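Type-2Ba cytolytic delta-endotoxin (Bacillus thuringiensis serovar israelensis, PDB 2RCI) probably kills the larvae of dipteran insects by making pores in the epithelial cell membrane of the midgut. Local coordinates at residues Ala152-Asp163 with Ala178-Val189. Residues are numbered along the deposited sequence; the frame is centred on the assembly and turned at random.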
loop_
_atom_site.group_PDB
_atom_site.type_symbol
_atom_site.label_atom_id
_atom_site.label_comp_id
_atom_site.label_asym_id
_atom_site.label_seq_id
_atom_site.Cartn_x
_atom_site.Cartn_y
_atom_site.Cartn_z
ATOM N N ALA A 152 14.297 -0.900 -2.695
ATOM C CA ALA A 152 13.078 -0.418 -3.327
ATOM C C ALA A 152 12.093 0.015 -2.225
ATOM O O ALA A 152 11.927 -0.661 -1.202
ATOM C CB ALA A 152 12.473 -1.498 -4.229
ATOM N N ILE A 153 11.454 1.149 -2.449
ATOM C CA ILE A 153 10.451 1.696 -1.544
ATOM C C ILE A 153 9.154 1.818 -2.349
ATOM O O ILE A 153 9.117 2.427 -3.441
ATOM C CB ILE A 153 10.870 3.097 -1.042
ATOM C CG1 ILE A 153 12.248 3.062 -0.355
ATOM C CG2 ILE A 153 9.824 3.678 -0.100
ATOM C CD1 ILE A 153 12.343 2.151 0.902
ATOM N N LEU A 154 8.096 1.213 -1.822
ATOM C CA LEU A 154 6.800 1.164 -2.492
ATOM C C LEU A 154 5.686 1.654 -1.541
ATOM O O LEU A 154 5.127 0.851 -0.767
ATOM C CB LEU A 154 6.540 -0.274 -2.986
ATOM C CG LEU A 154 5.185 -0.645 -3.620
ATOM C CD1 LEU A 154 4.630 0.422 -4.559
ATOM C CD2 LEU A 154 5.366 -1.999 -4.377
ATOM N N PRO A 155 5.414 2.976 -1.538
ATOM C CA PRO A 155 4.241 3.516 -0.847
ATOM C C PRO A 155 3.007 3.175 -1.658
ATOM O O PRO A 155 3.015 3.339 -2.884
ATOM C CB PRO A 155 4.469 5.039 -0.892
ATOM C CG PRO A 155 5.917 5.199 -1.217
ATOM C CD PRO A 155 6.229 4.066 -2.120
ATOM N N ILE A 156 1.980 2.680 -0.980
ATOM C CA ILE A 156 0.702 2.370 -1.642
ATOM C C ILE A 156 -0.433 2.988 -0.848
ATOM O O ILE A 156 -0.522 2.752 0.355
ATOM C CB ILE A 156 0.430 0.867 -1.720
ATOM C CG1 ILE A 156 1.562 0.110 -2.406
ATOM C CG2 ILE A 156 -0.945 0.608 -2.418
ATOM C CD1 ILE A 156 1.431 -1.387 -2.326
ATOM N N ALA A 157 -1.304 3.770 -1.501
ATOM C CA ALA A 157 -2.548 4.233 -0.854
ATOM C C ALA A 157 -3.791 3.751 -1.596
ATOM O O ALA A 157 -3.847 3.817 -2.833
ATOM C CB ALA A 157 -2.578 5.757 -0.730
ATOM N N PHE A 158 -4.790 3.268 -0.856
ATOM C CA PHE A 158 -6.060 2.940 -1.489
ATOM C C PHE A 158 -7.164 3.880 -0.992
ATOM O O PHE A 158 -7.173 4.259 0.170
ATOM C CB PHE A 158 -6.491 1.513 -1.139
ATOM C CG PHE A 158 -5.518 0.459 -1.575
ATOM C CD1 PHE A 158 -5.497 0.046 -2.896
ATOM C CD2 PHE A 158 -4.628 -0.102 -0.662
ATOM C CE1 PHE A 158 -4.612 -0.968 -3.322
ATOM C CE2 PHE A 158 -3.745 -1.112 -1.064
ATOM C CZ PHE A 158 -3.712 -1.513 -2.407
ATOM N N GLU A 159 -8.072 4.246 -1.889
ATOM C CA GLU A 159 -9.330 4.901 -1.511
ATOM C C GLU A 159 -10.390 3.862 -1.797
ATOM O O GLU A 159 -10.604 3.492 -2.962
ATOM C CB GLU A 159 -9.594 6.131 -2.395
ATOM C CG GLU A 159 -8.419 7.047 -2.540
ATOM C CD GLU A 159 -8.786 8.385 -3.215
ATOM O OE1 GLU A 159 -9.988 8.614 -3.518
ATOM O OE2 GLU A 159 -7.868 9.194 -3.405
ATOM N N ILE A 160 -11.029 3.378 -0.737
ATOM C CA ILE A 160 -11.936 2.242 -0.839
ATOM C C ILE A 160 -13.345 2.667 -0.443
ATOM O O ILE A 160 -13.555 3.226 0.641
ATOM C CB ILE A 160 -11.475 1.051 0.021
ATOM C CG1 ILE A 160 -10.074 0.585 -0.423
ATOM C CG2 ILE A 160 -12.499 -0.108 -0.090
ATOM C CD1 ILE A 160 -9.291 -0.179 0.646
ATOM N N THR A 161 -14.280 2.396 -1.340
ATOM C CA THR A 161 -15.715 2.590 -1.086
ATOM C C THR A 161 -16.397 1.244 -1.302
ATOM O O THR A 161 -16.193 0.597 -2.315
ATOM C CB THR A 161 -16.305 3.618 -2.038
ATOM O OG1 THR A 161 -15.643 4.884 -1.838
ATOM C CG2 THR A 161 -17.826 3.762 -1.770
ATOM N N VAL A 162 -17.212 0.822 -0.348
ATOM C CA VAL A 162 -17.858 -0.500 -0.448
ATOM C C VAL A 162 -19.309 -0.409 0.034
ATOM O O VAL A 162 -19.597 0.327 0.984
ATOM C CB VAL A 162 -17.030 -1.559 0.331
ATOM C CG1 VAL A 162 -16.776 -1.129 1.771
ATOM C CG2 VAL A 162 -17.663 -2.969 0.257
ATOM N N ASP A 163 -20.208 -1.147 -0.613
ATOM C CA ASP A 163 -21.647 -1.063 -0.287
ATOM C C ASP A 163 -22.047 -1.886 0.933
ATOM O O ASP A 163 -23.063 -2.601 0.913
ATOM C CB ASP A 163 -22.512 -1.400 -1.510
ATOM C CG ASP A 163 -22.414 -2.880 -1.939
ATOM O OD1 ASP A 163 -21.397 -3.547 -1.646
ATOM O OD2 ASP A 163 -23.355 -3.367 -2.608
ATOM N N ALA A 178 -18.809 -8.089 -2.287
ATOM C CA ALA A 178 -19.489 -6.825 -2.135
ATOM C C ALA A 178 -19.133 -5.970 -3.325
ATOM O O ALA A 178 -18.278 -6.338 -4.151
ATOM C CB ALA A 178 -19.079 -6.128 -0.820
ATOM N N ARG A 179 -19.783 -4.814 -3.412
ATOM C CA ARG A 179 -19.539 -3.925 -4.519
ATOM C C ARG A 179 -18.465 -2.951 -4.051
ATOM O O ARG A 179 -18.690 -2.149 -3.118
ATOM C CB ARG A 179 -20.811 -3.192 -4.959
ATOM C CG ARG A 179 -20.576 -2.327 -6.182
ATOM C CD ARG A 179 -21.876 -1.761 -6.752
ATOM N NE ARG A 179 -21.542 -0.730 -7.720
ATOM C CZ ARG A 179 -21.264 -0.958 -8.997
ATOM N NH1 ARG A 179 -21.310 -2.196 -9.491
ATOM N NH2 ARG A 179 -20.951 0.067 -9.782
ATOM N N TYR A 180 -17.292 -3.106 -4.662
ATOM C CA TYR A 180 -16.099 -2.316 -4.341
ATOM C C TYR A 180 -15.754 -1.326 -5.406
ATOM O O TYR A 180 -15.756 -1.646 -6.618
ATOM C CB TYR A 180 -14.857 -3.201 -4.117
ATOM C CG TYR A 180 -14.782 -3.803 -2.738
ATOM C CD1 TYR A 180 -15.298 -5.090 -2.473
ATOM C CD2 TYR A 180 -14.205 -3.100 -1.689
ATOM C CE1 TYR A 180 -15.236 -5.631 -1.177
ATOM C CE2 TYR A 180 -14.119 -3.631 -0.417
ATOM C CZ TYR A 180 -14.641 -4.899 -0.167
ATOM O OH TYR A 180 -14.530 -5.397 1.101
ATOM N N GLU A 181 -15.400 -0.137 -4.930
ATOM C CA GLU A 181 -14.747 0.857 -5.740
ATOM C C GLU A 181 -13.389 1.161 -5.088
ATOM O O GLU A 181 -13.333 1.676 -3.980
ATOM C CB GLU A 181 -15.602 2.106 -5.804
ATOM C CG GLU A 181 -15.098 3.058 -6.849
ATOM C CD GLU A 181 -15.874 4.354 -6.884
ATOM O OE1 GLU A 181 -17.067 4.373 -6.444
ATOM O OE2 GLU A 181 -15.261 5.346 -7.338
ATOM N N VAL A 182 -12.303 0.817 -5.765
ATOM C CA VAL A 182 -10.968 0.959 -5.197
ATOM C C VAL A 182 -10.074 1.779 -6.128
ATOM O O VAL A 182 -9.881 1.395 -7.304
ATOM C CB VAL A 182 -10.321 -0.451 -4.971
ATOM C CG1 VAL A 182 -8.858 -0.294 -4.462
ATOM C CG2 VAL A 182 -11.166 -1.258 -4.007
ATOM N N LYS A 183 -9.579 2.911 -5.623
ATOM C CA LYS A 183 -8.616 3.760 -6.339
ATOM C C LYS A 183 -7.253 3.504 -5.700
ATOM O O LYS A 183 -7.135 3.429 -4.491
ATOM C CB LYS A 183 -8.942 5.263 -6.241
ATOM C CG LYS A 183 -8.100 6.043 -7.245
ATOM C CD LYS A 183 -8.318 7.562 -7.291
ATOM C CE LYS A 183 -7.460 8.117 -8.444
ATOM N NZ LYS A 183 -7.890 9.444 -8.963
ATOM N N MET A 184 -6.246 3.321 -6.540
ATOM C CA MET A 184 -4.912 3.014 -6.080
ATOM C C MET A 184 -3.949 4.084 -6.544
ATOM O O MET A 184 -3.948 4.451 -7.715
ATOM C CB MET A 184 -4.493 1.689 -6.698
ATOM C CG MET A 184 -3.213 1.121 -6.165
ATOM S SD MET A 184 -3.116 -0.554 -6.798
ATOM C CE MET A 184 -1.503 -1.039 -6.192
ATOM N N LYS A 185 -3.095 4.534 -5.632
ATOM C CA LYS A 185 -1.999 5.436 -5.945
ATOM C C LYS A 185 -0.744 4.797 -5.374
ATOM O O LYS A 185 -0.663 4.518 -4.175
ATOM C CB LYS A 185 -2.214 6.799 -5.291
ATOM C CG LYS A 185 -3.399 7.582 -5.838
ATOM C CD LYS A 185 -3.736 8.758 -4.930
ATOM C CE LYS A 185 -4.706 9.705 -5.615
ATOM N NZ LYS A 185 -5.077 10.774 -4.648
ATOM N N ALA A 186 0.233 4.559 -6.233
ATOM C CA ALA A 186 1.447 3.878 -5.789
ATOM C C ALA A 186 2.626 4.283 -6.680
ATOM O O ALA A 186 2.451 4.674 -7.850
ATOM C CB ALA A 186 1.231 2.360 -5.833
ATOM N N LEU A 187 3.825 4.200 -6.121
ATOM C CA LEU A 187 5.028 4.309 -6.931
ATOM C C LEU A 187 6.101 3.409 -6.337
ATOM O O LEU A 187 6.091 3.154 -5.124
ATOM C CB LEU A 187 5.518 5.768 -6.993
ATOM C CG LEU A 187 6.182 6.446 -5.762
ATOM C CD1 LEU A 187 7.563 5.901 -5.432
ATOM C CD2 LEU A 187 6.335 7.945 -6.035
ATOM N N THR A 188 7.022 2.933 -7.171
ATOM C CA THR A 188 8.196 2.242 -6.657
ATOM C C THR A 188 9.392 3.101 -6.989
ATOM O O THR A 188 9.582 3.469 -8.158
ATOM C CB THR A 188 8.391 0.861 -7.305
ATOM O OG1 THR A 188 7.186 0.092 -7.167
ATOM C CG2 THR A 188 9.514 0.141 -6.631
ATOM N N VAL A 189 10.177 3.429 -5.962
ATOM C CA VAL A 189 11.443 4.130 -6.157
ATOM C C VAL A 189 12.597 3.246 -5.665
ATOM O O VAL A 189 12.533 2.657 -4.568
ATOM C CB VAL A 189 11.432 5.539 -5.469
ATOM C CG1 VAL A 189 11.252 5.402 -3.963
ATOM C CG2 VAL A 189 12.759 6.309 -5.766
HETATM O O HOH W 1 -13.292 4.467 -4.033
#
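Val162 lays its CG2 methyl over one face of the Tyr180 ring, 3.7 Å from the centroid and 15° off the normal, a CH-pi contact; CG2 of Ile160 meets the same ring at its edge, in plane. Further along this face, Phe158 and Met184 lie side by side and point the same way. Ring atom CE1 of Phe158 is 3.8 Å from Met184 CG and equally close to SD, giving an oblique Met-aromatic contact, while CD1 rests against Val182 CG1. Met184 is extended throughout, its chi1 of -171° turning CG away from the backbone N, which brings CE to Ile156 CG2. On the opposite face, Glu159, Thr161, Glu181, Lys183 and Lys185 make a polar patch, while Ile153 and Val189 pack at the far end. Glu159 runs alongside Lys183; its OE2 is held chiefly by Asn41 ND2 and makes a weak, 3.4 Å salt bridge to Lys185 NZ, itself weakly bonded to Phe42 O. One water bridges Thr161 OG1 and Glu181 O. Between the two faces, strands 152-162 and 178-189 pair antiparallel in a ladder weakened at Pro155, which has no N-H to give: Leu187 N reaches Pro155 O at a weak 3.4 Å. Beyond Val162, Asp163 OD1 takes the N-H of Arg179 at 2.7 Å from above the carboxylate plane. Within this Cyt toxin's alpha/beta fold, strands 132-142 and 57-64 flank the pair, and Phe31 of helix 21-31 packs on Ile153, Pro155 and Val189.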